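Local coordinates for protein separin (Saccharomyces cerevisiae, PDB 5U1T) that is a caspase-like cysteine protease that cleaves the cohesin subunit SCC1 at the onset of anaphase, letting sister chromatids separate, at residues 198-201 and 202-205; 241-244 and 245-248. All coordinates share one frame; numbering follows the deposited sequence.

Contact 1 of 2, residues 198-201 and 202-205; sequences LQYI and KQFK
From L198 to Q203 the backbone runs as the last turns of helix 190-203, and F204 is the first residue to leave helical angles. K202 N donates to L198 O at 3.1 Å, a regular i to i+4 bond, and F204 N reaches Y200 O at 2.7 Å.

One turn apart, Q199 and Q203 send their side chains out the same way. Each has CG anti to its own N (chi1 170° in Q199) and an extended chain beyond, which brings the two amides side by side and nearly coplanar. NE2 of Q199 then donates to OE1 of Q203 over 3.0 Å, in the carbonyl plane and on a lone pair. Glutamine suits both positions, since its amide can donate and accept: while NE2 gives to Q203, OE1 of Q199 accepts from K196 NZ.

The helix closes in a Schellman motif. K205, with its positive phi, is the C-prime residue: its N bonds back to K202 O at 3.2 Å, and the following amide turns back to I201 O. A residue with a CB pays something for this left-handed backbone shape; the charged amine of lysine at least suits the exposed position.

On another side of the helix the F204 ring lies alongside Y200. Its CE2 comes 3.9 Å from Y200 CG, over one face of the tyrosine and offset toward the rim. The ring planes make 45°, an oblique apolar contact with centroids 5.4 Å apart. Phenylalanine fits here because its apolar ring also packs on T176 and L165. OE1 of Q203 meets the tyrosine at its edge, 4.1 Å from Y200 CD1. Y200 is buried against L175, T176 and V179 of helix 172-185, and its hydroxyl is satisfied by D160 OD2, so that a buried tyrosine has a partner for its polar end.

Contact 2 of 2, residues 241-244 and 245-248; sequences SFYL and SYSM
S245 and S247 each turn a hydroxyl back to the carbonyl one turn earlier, on S241 and Y243, a familiar way for serine to satisfy itself inside an α-helix, here the middle of helix 236-250.

S245 comes first. Its N donates to S241 O at 3.2 Å, and its OG adds a weak bond of 3.4 Å to the same S241 O. The hydroxyl of S241, for its part, is engaged with S158 OG.

Y246 N follows, donating to F242 O at 3.0 Å and, weakly, to Y243 O. Its CB lies 3.2 Å from Y243 O, and its CD2 stands 4.4 Å from Y243 CD2, a loose, oblique approach of the two rings. A long aromatic is apt here because its far end can cross to other parts of the fold: the hydroxyl is bonded to I256 N, while the ring stacks on Y250.

At S247, OG lies anti to the carbonyl carbon (chi1 -70°), and this turn points it back along the helix toward Y243. It donates to Y243 O at 3.0 Å from well above the carbonyl plane, 52° out of it, and lies over one face of the Y243 ring, near CD1 and CE1. The same oxygen also accepts from S247 N, so two donors of one residue grip it. The tyrosine is buried, and its side chain packs on M257, L258 and I261. Replacing Y243 by an alanine would probably open a gap beside those apolar side chains, leaving the S247 hydroxyl its backbone carbonyl but no ring beside it.

M248, exposed, takes part mainly through its backbone: M248 N donates to L244 O at 3.2 Å, with an N-H...O angle of 170°.

Contact 1 precedes contact 2 along the chain, at the C-terminal end of helix 190-203 and within helix 236-250, with helix 217-225 between them in sequence. Their centres are 12 Å apart and the two helices pack directly: the small S245 lets Q199 OE1 rest against its CB, and L198 CB lies 3.9 Å from Y246 CE1. A hydrogen bond between L198 O and Y250 OH ties the helices further. Both contacts are thus local turns of neighbouring helices in the helical part of separase, with their centres about 76 Å from the centre of the chain. Far from C1497, the probable catalytic cysteine, they are packing within the helical domain.

Contact 1 of 2, residues 198-201 and 202-205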
loop_
_atom_site.group_PDB
_atom_site.type_symbol
_atom_site.label_atom_id
_atom_site.label_comp_id
_atom_site.label_asym_id
_atom_site.label_seq_id
_atom_site.Cartn_x
_atom_site.Cartn_y
_atom_site.Cartn_z
ATOM N N LEU A 198 -57.178 49.886 -22.473
ATOM C CA LEU A 198 -57.650 49.416 -23.775
ATOM C C LEU A 198 -56.720 48.318 -24.274
ATOM O O LEU A 198 -57.178 47.256 -24.707
ATOM C CB LEU A 198 -57.736 50.561 -24.797
ATOM C CG LEU A 198 -58.758 51.658 -24.481
ATOM C CD1 LEU A 198 -58.853 52.691 -25.605
ATOM C CD2 LEU A 198 -60.121 51.053 -24.183
ATOM N N GLN A 199 -55.419 48.578 -24.193
ATOM C CA GLN A 199 -54.416 47.605 -24.609
ATOM C C GLN A 199 -54.627 46.260 -23.914
ATOM O O GLN A 199 -54.645 45.226 -24.572
ATOM C CB GLN A 199 -53.012 48.139 -24.329
ATOM C CG GLN A 199 -51.899 47.114 -24.513
ATOM C CD GLN A 199 -50.657 47.452 -23.699
ATOM O OE1 GLN A 199 -50.471 48.593 -23.270
ATOM N NE2 GLN A 199 -49.812 46.459 -23.472
ATOM N N TYR A 200 -54.823 46.273 -22.597
ATOM C CA TYR A 200 -54.937 45.021 -21.841
ATOM C C TYR A 200 -56.173 44.235 -22.260
ATOM O O TYR A 200 -56.101 43.026 -22.501
ATOM C CB TYR A 200 -54.967 45.279 -20.325
ATOM C CG TYR A 200 -53.600 45.459 -19.685
ATOM C CD1 TYR A 200 -52.439 45.364 -20.440
ATOM C CD2 TYR A 200 -53.474 45.720 -18.322
ATOM C CE1 TYR A 200 -51.192 45.534 -19.859
ATOM C CE2 TYR A 200 -52.234 45.888 -17.734
ATOM C CZ TYR A 200 -51.096 45.794 -18.508
ATOM O OH TYR A 200 -49.857 45.960 -17.937
ATOM N N ILE A 201 -57.295 44.932 -22.358
ATOM C CA ILE A 201 -58.564 44.320 -22.736
ATOM C C ILE A 201 -58.510 43.650 -24.123
ATOM O O ILE A 201 -59.126 42.599 -24.339
ATOM C CB ILE A 201 -59.699 45.366 -22.680
ATOM C CG1 ILE A 201 -60.160 45.530 -21.229
ATOM C CG2 ILE A 201 -60.849 44.975 -23.576
ATOM C CD1 ILE A 201 -61.592 45.935 -21.079
ATOM N N LYS A 202 -57.759 44.241 -25.048
ATOM C CA LYS A 202 -57.476 43.587 -26.325
ATOM C C LYS A 202 -56.523 42.422 -26.107
ATOM O O LYS A 202 -56.748 41.318 -26.602
ATOM C CB LYS A 202 -56.873 44.576 -27.331
ATOM C CG LYS A 202 -56.645 44.005 -28.733
ATOM C CD LYS A 202 -57.570 44.657 -29.756
ATOM C CE LYS A 202 -57.373 44.066 -31.147
ATOM N NZ LYS A 202 -58.400 44.552 -32.130
ATOM N N GLN A 203 -55.465 42.682 -25.348
ATOM C CA GLN A 203 -54.390 41.725 -25.143
ATOM C C GLN A 203 -54.851 40.445 -24.482
ATOM O O GLN A 203 -54.336 39.354 -24.761
ATOM C CB GLN A 203 -53.303 42.357 -24.286
ATOM C CG GLN A 203 -51.960 41.661 -24.346
ATOM C CD GLN A 203 -50.862 42.608 -23.937
ATOM O OE1 GLN A 203 -51.048 43.828 -24.002
ATOM N NE2 GLN A 203 -49.723 42.069 -23.495
ATOM N N PHE A 204 -55.814 40.584 -23.586
ATOM C CA PHE A 204 -56.223 39.457 -22.776
ATOM C C PHE A 204 -57.594 38.986 -23.180
ATOM O O PHE A 204 -58.164 38.087 -22.558
ATOM C CB PHE A 204 -56.171 39.841 -21.306
ATOM C CG PHE A 204 -54.786 40.173 -20.844
ATOM C CD1 PHE A 204 -53.713 39.398 -21.260
ATOM C CD2 PHE A 204 -54.545 41.277 -20.043
ATOM C CE1 PHE A 204 -52.439 39.694 -20.867
ATOM C CE2 PHE A 204 -53.261 41.579 -19.641
ATOM C CZ PHE A 204 -52.205 40.784 -20.058
ATOM N N LYS A 205 -58.085 39.583 -24.266
ATOM C CA LYS A 205 -59.378 39.254 -24.841
ATOM C C LYS A 205 -60.456 39.399 -23.773
ATOM O O LYS A 205 -61.238 38.479 -23.550
ATOM C CB LYS A 205 -59.384 37.832 -25.415
ATOM C CG LYS A 205 -58.046 37.338 -25.969
ATOM C CD LYS A 205 -57.633 38.099 -27.212
ATOM C CE LYS A 205 -56.698 37.252 -28.057
ATOM N NZ LYS A 205 -57.298 35.933 -28.404
#

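Contact 2 of 2, residues 241-244 and 245-248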
loop_
_atom_site.group_PDB
_atom_site.type_symbol
_atom_site.label_atom_id
_atom_site.label_comp_id
_atom_site.label_asym_id
_atom_site.label_seq_id
_atom_site.Cartn_x
_atom_site.Cartn_y
_atom_site.Cartn_z
ATOM N N SER A 241 -44.058 55.378 -24.492
ATOM C CA SER A 241 -44.069 53.974 -24.097
ATOM C C SER A 241 -45.491 53.405 -24.126
ATOM O O SER A 241 -45.742 52.375 -24.761
ATOM C CB SER A 241 -43.448 53.808 -22.703
ATOM O OG SER A 241 -43.206 52.442 -22.384
ATOM N N PHE A 242 -46.419 54.102 -23.471
ATOM C CA PHE A 242 -47.799 53.641 -23.359
ATOM C C PHE A 242 -48.498 53.452 -24.702
ATOM O O PHE A 242 -49.113 52.408 -24.946
ATOM C CB PHE A 242 -48.601 54.613 -22.515
ATOM C CG PHE A 242 -48.417 54.421 -21.053
ATOM C CD1 PHE A 242 -47.390 55.059 -20.382
ATOM C CD2 PHE A 242 -49.268 53.598 -20.342
ATOM C CE1 PHE A 242 -47.220 54.883 -19.025
ATOM C CE2 PHE A 242 -49.099 53.417 -18.987
ATOM C CZ PHE A 242 -48.075 54.061 -18.330
ATOM N N TYR A 243 -48.410 54.474 -25.553
ATOM C CA TYR A 243 -49.057 54.467 -26.863
ATOM C C TYR A 243 -48.500 53.336 -27.718
ATOM O O TYR A 243 -49.256 52.630 -28.385
ATOM C CB TYR A 243 -48.876 55.828 -27.564
ATOM C CG TYR A 243 -49.367 55.903 -29.010
ATOM C CD1 TYR A 243 -48.536 55.550 -30.076
ATOM C CD2 TYR A 243 -50.649 56.353 -29.313
ATOM C CE1 TYR A 243 -48.975 55.627 -31.397
ATOM C CE2 TYR A 243 -51.095 56.431 -30.632
ATOM C CZ TYR A 243 -50.257 56.067 -31.671
ATOM O OH TYR A 243 -50.694 56.146 -32.983
ATOM N N LEU A 244 -47.180 53.163 -27.691
ATOM C CA LEU A 244 -46.546 52.091 -28.445
ATOM C C LEU A 244 -47.151 50.739 -28.092
ATOM O O LEU A 244 -47.470 49.950 -28.973
ATOM C CB LEU A 244 -45.037 52.065 -28.195
ATOM C CG LEU A 244 -44.198 53.178 -28.827
ATOM C CD1 LEU A 244 -42.709 52.915 -28.602
ATOM C CD2 LEU A 244 -44.521 53.340 -30.314
ATOM N N SER A 245 -47.315 50.476 -26.800
ATOM C CA SER A 245 -47.918 49.227 -26.357
ATOM C C SER A 245 -49.392 49.163 -26.741
ATOM O O SER A 245 -49.916 48.095 -27.044
ATOM C CB SER A 245 -47.758 49.066 -24.850
ATOM O OG SER A 245 -46.392 49.080 -24.501
ATOM N N TYR A 246 -49.996 50.329 -26.857
ATOM C CA TYR A 246 -51.383 50.411 -27.236
ATOM C C TYR A 246 -51.495 50.171 -28.717
ATOM O O TYR A 246 -52.350 49.426 -29.158
ATOM C CB TYR A 246 -51.944 51.781 -26.900
ATOM C CG TYR A 246 -53.237 52.104 -27.604
ATOM C CD1 TYR A 246 -54.439 51.611 -27.147
ATOM C CD2 TYR A 246 -53.251 52.910 -28.724
ATOM C CE1 TYR A 246 -55.618 51.907 -27.788
ATOM C CE2 TYR A 246 -54.425 53.211 -29.371
ATOM C CZ TYR A 246 -55.604 52.708 -28.899
ATOM O OH TYR A 246 -56.774 53.011 -29.540
ATOM N N SER A 247 -50.615 50.806 -29.474
ATOM C CA SER A 247 -50.604 50.683 -30.921
ATOM C C SER A 247 -50.615 49.240 -31.374
ATOM O O SER A 247 -51.458 48.825 -32.156
ATOM C CB SER A 247 -49.363 51.353 -31.492
ATOM O OG SER A 247 -49.431 52.749 -31.356
ATOM N N MET A 248 -49.695 48.477 -30.824
ATOM C CA MET A 248 -49.541 47.083 -31.126
ATOM C C MET A 248 -50.816 46.292 -31.224
ATOM O O MET A 248 -51.013 45.551 -32.168
ATOM C CB MET A 248 -48.698 46.471 -30.043
ATOM C CG MET A 248 -47.253 46.845 -30.178
ATOM S SD MET A 248 -46.480 45.653 -31.258
ATOM C CE MET A 248 -45.049 46.598 -31.748
#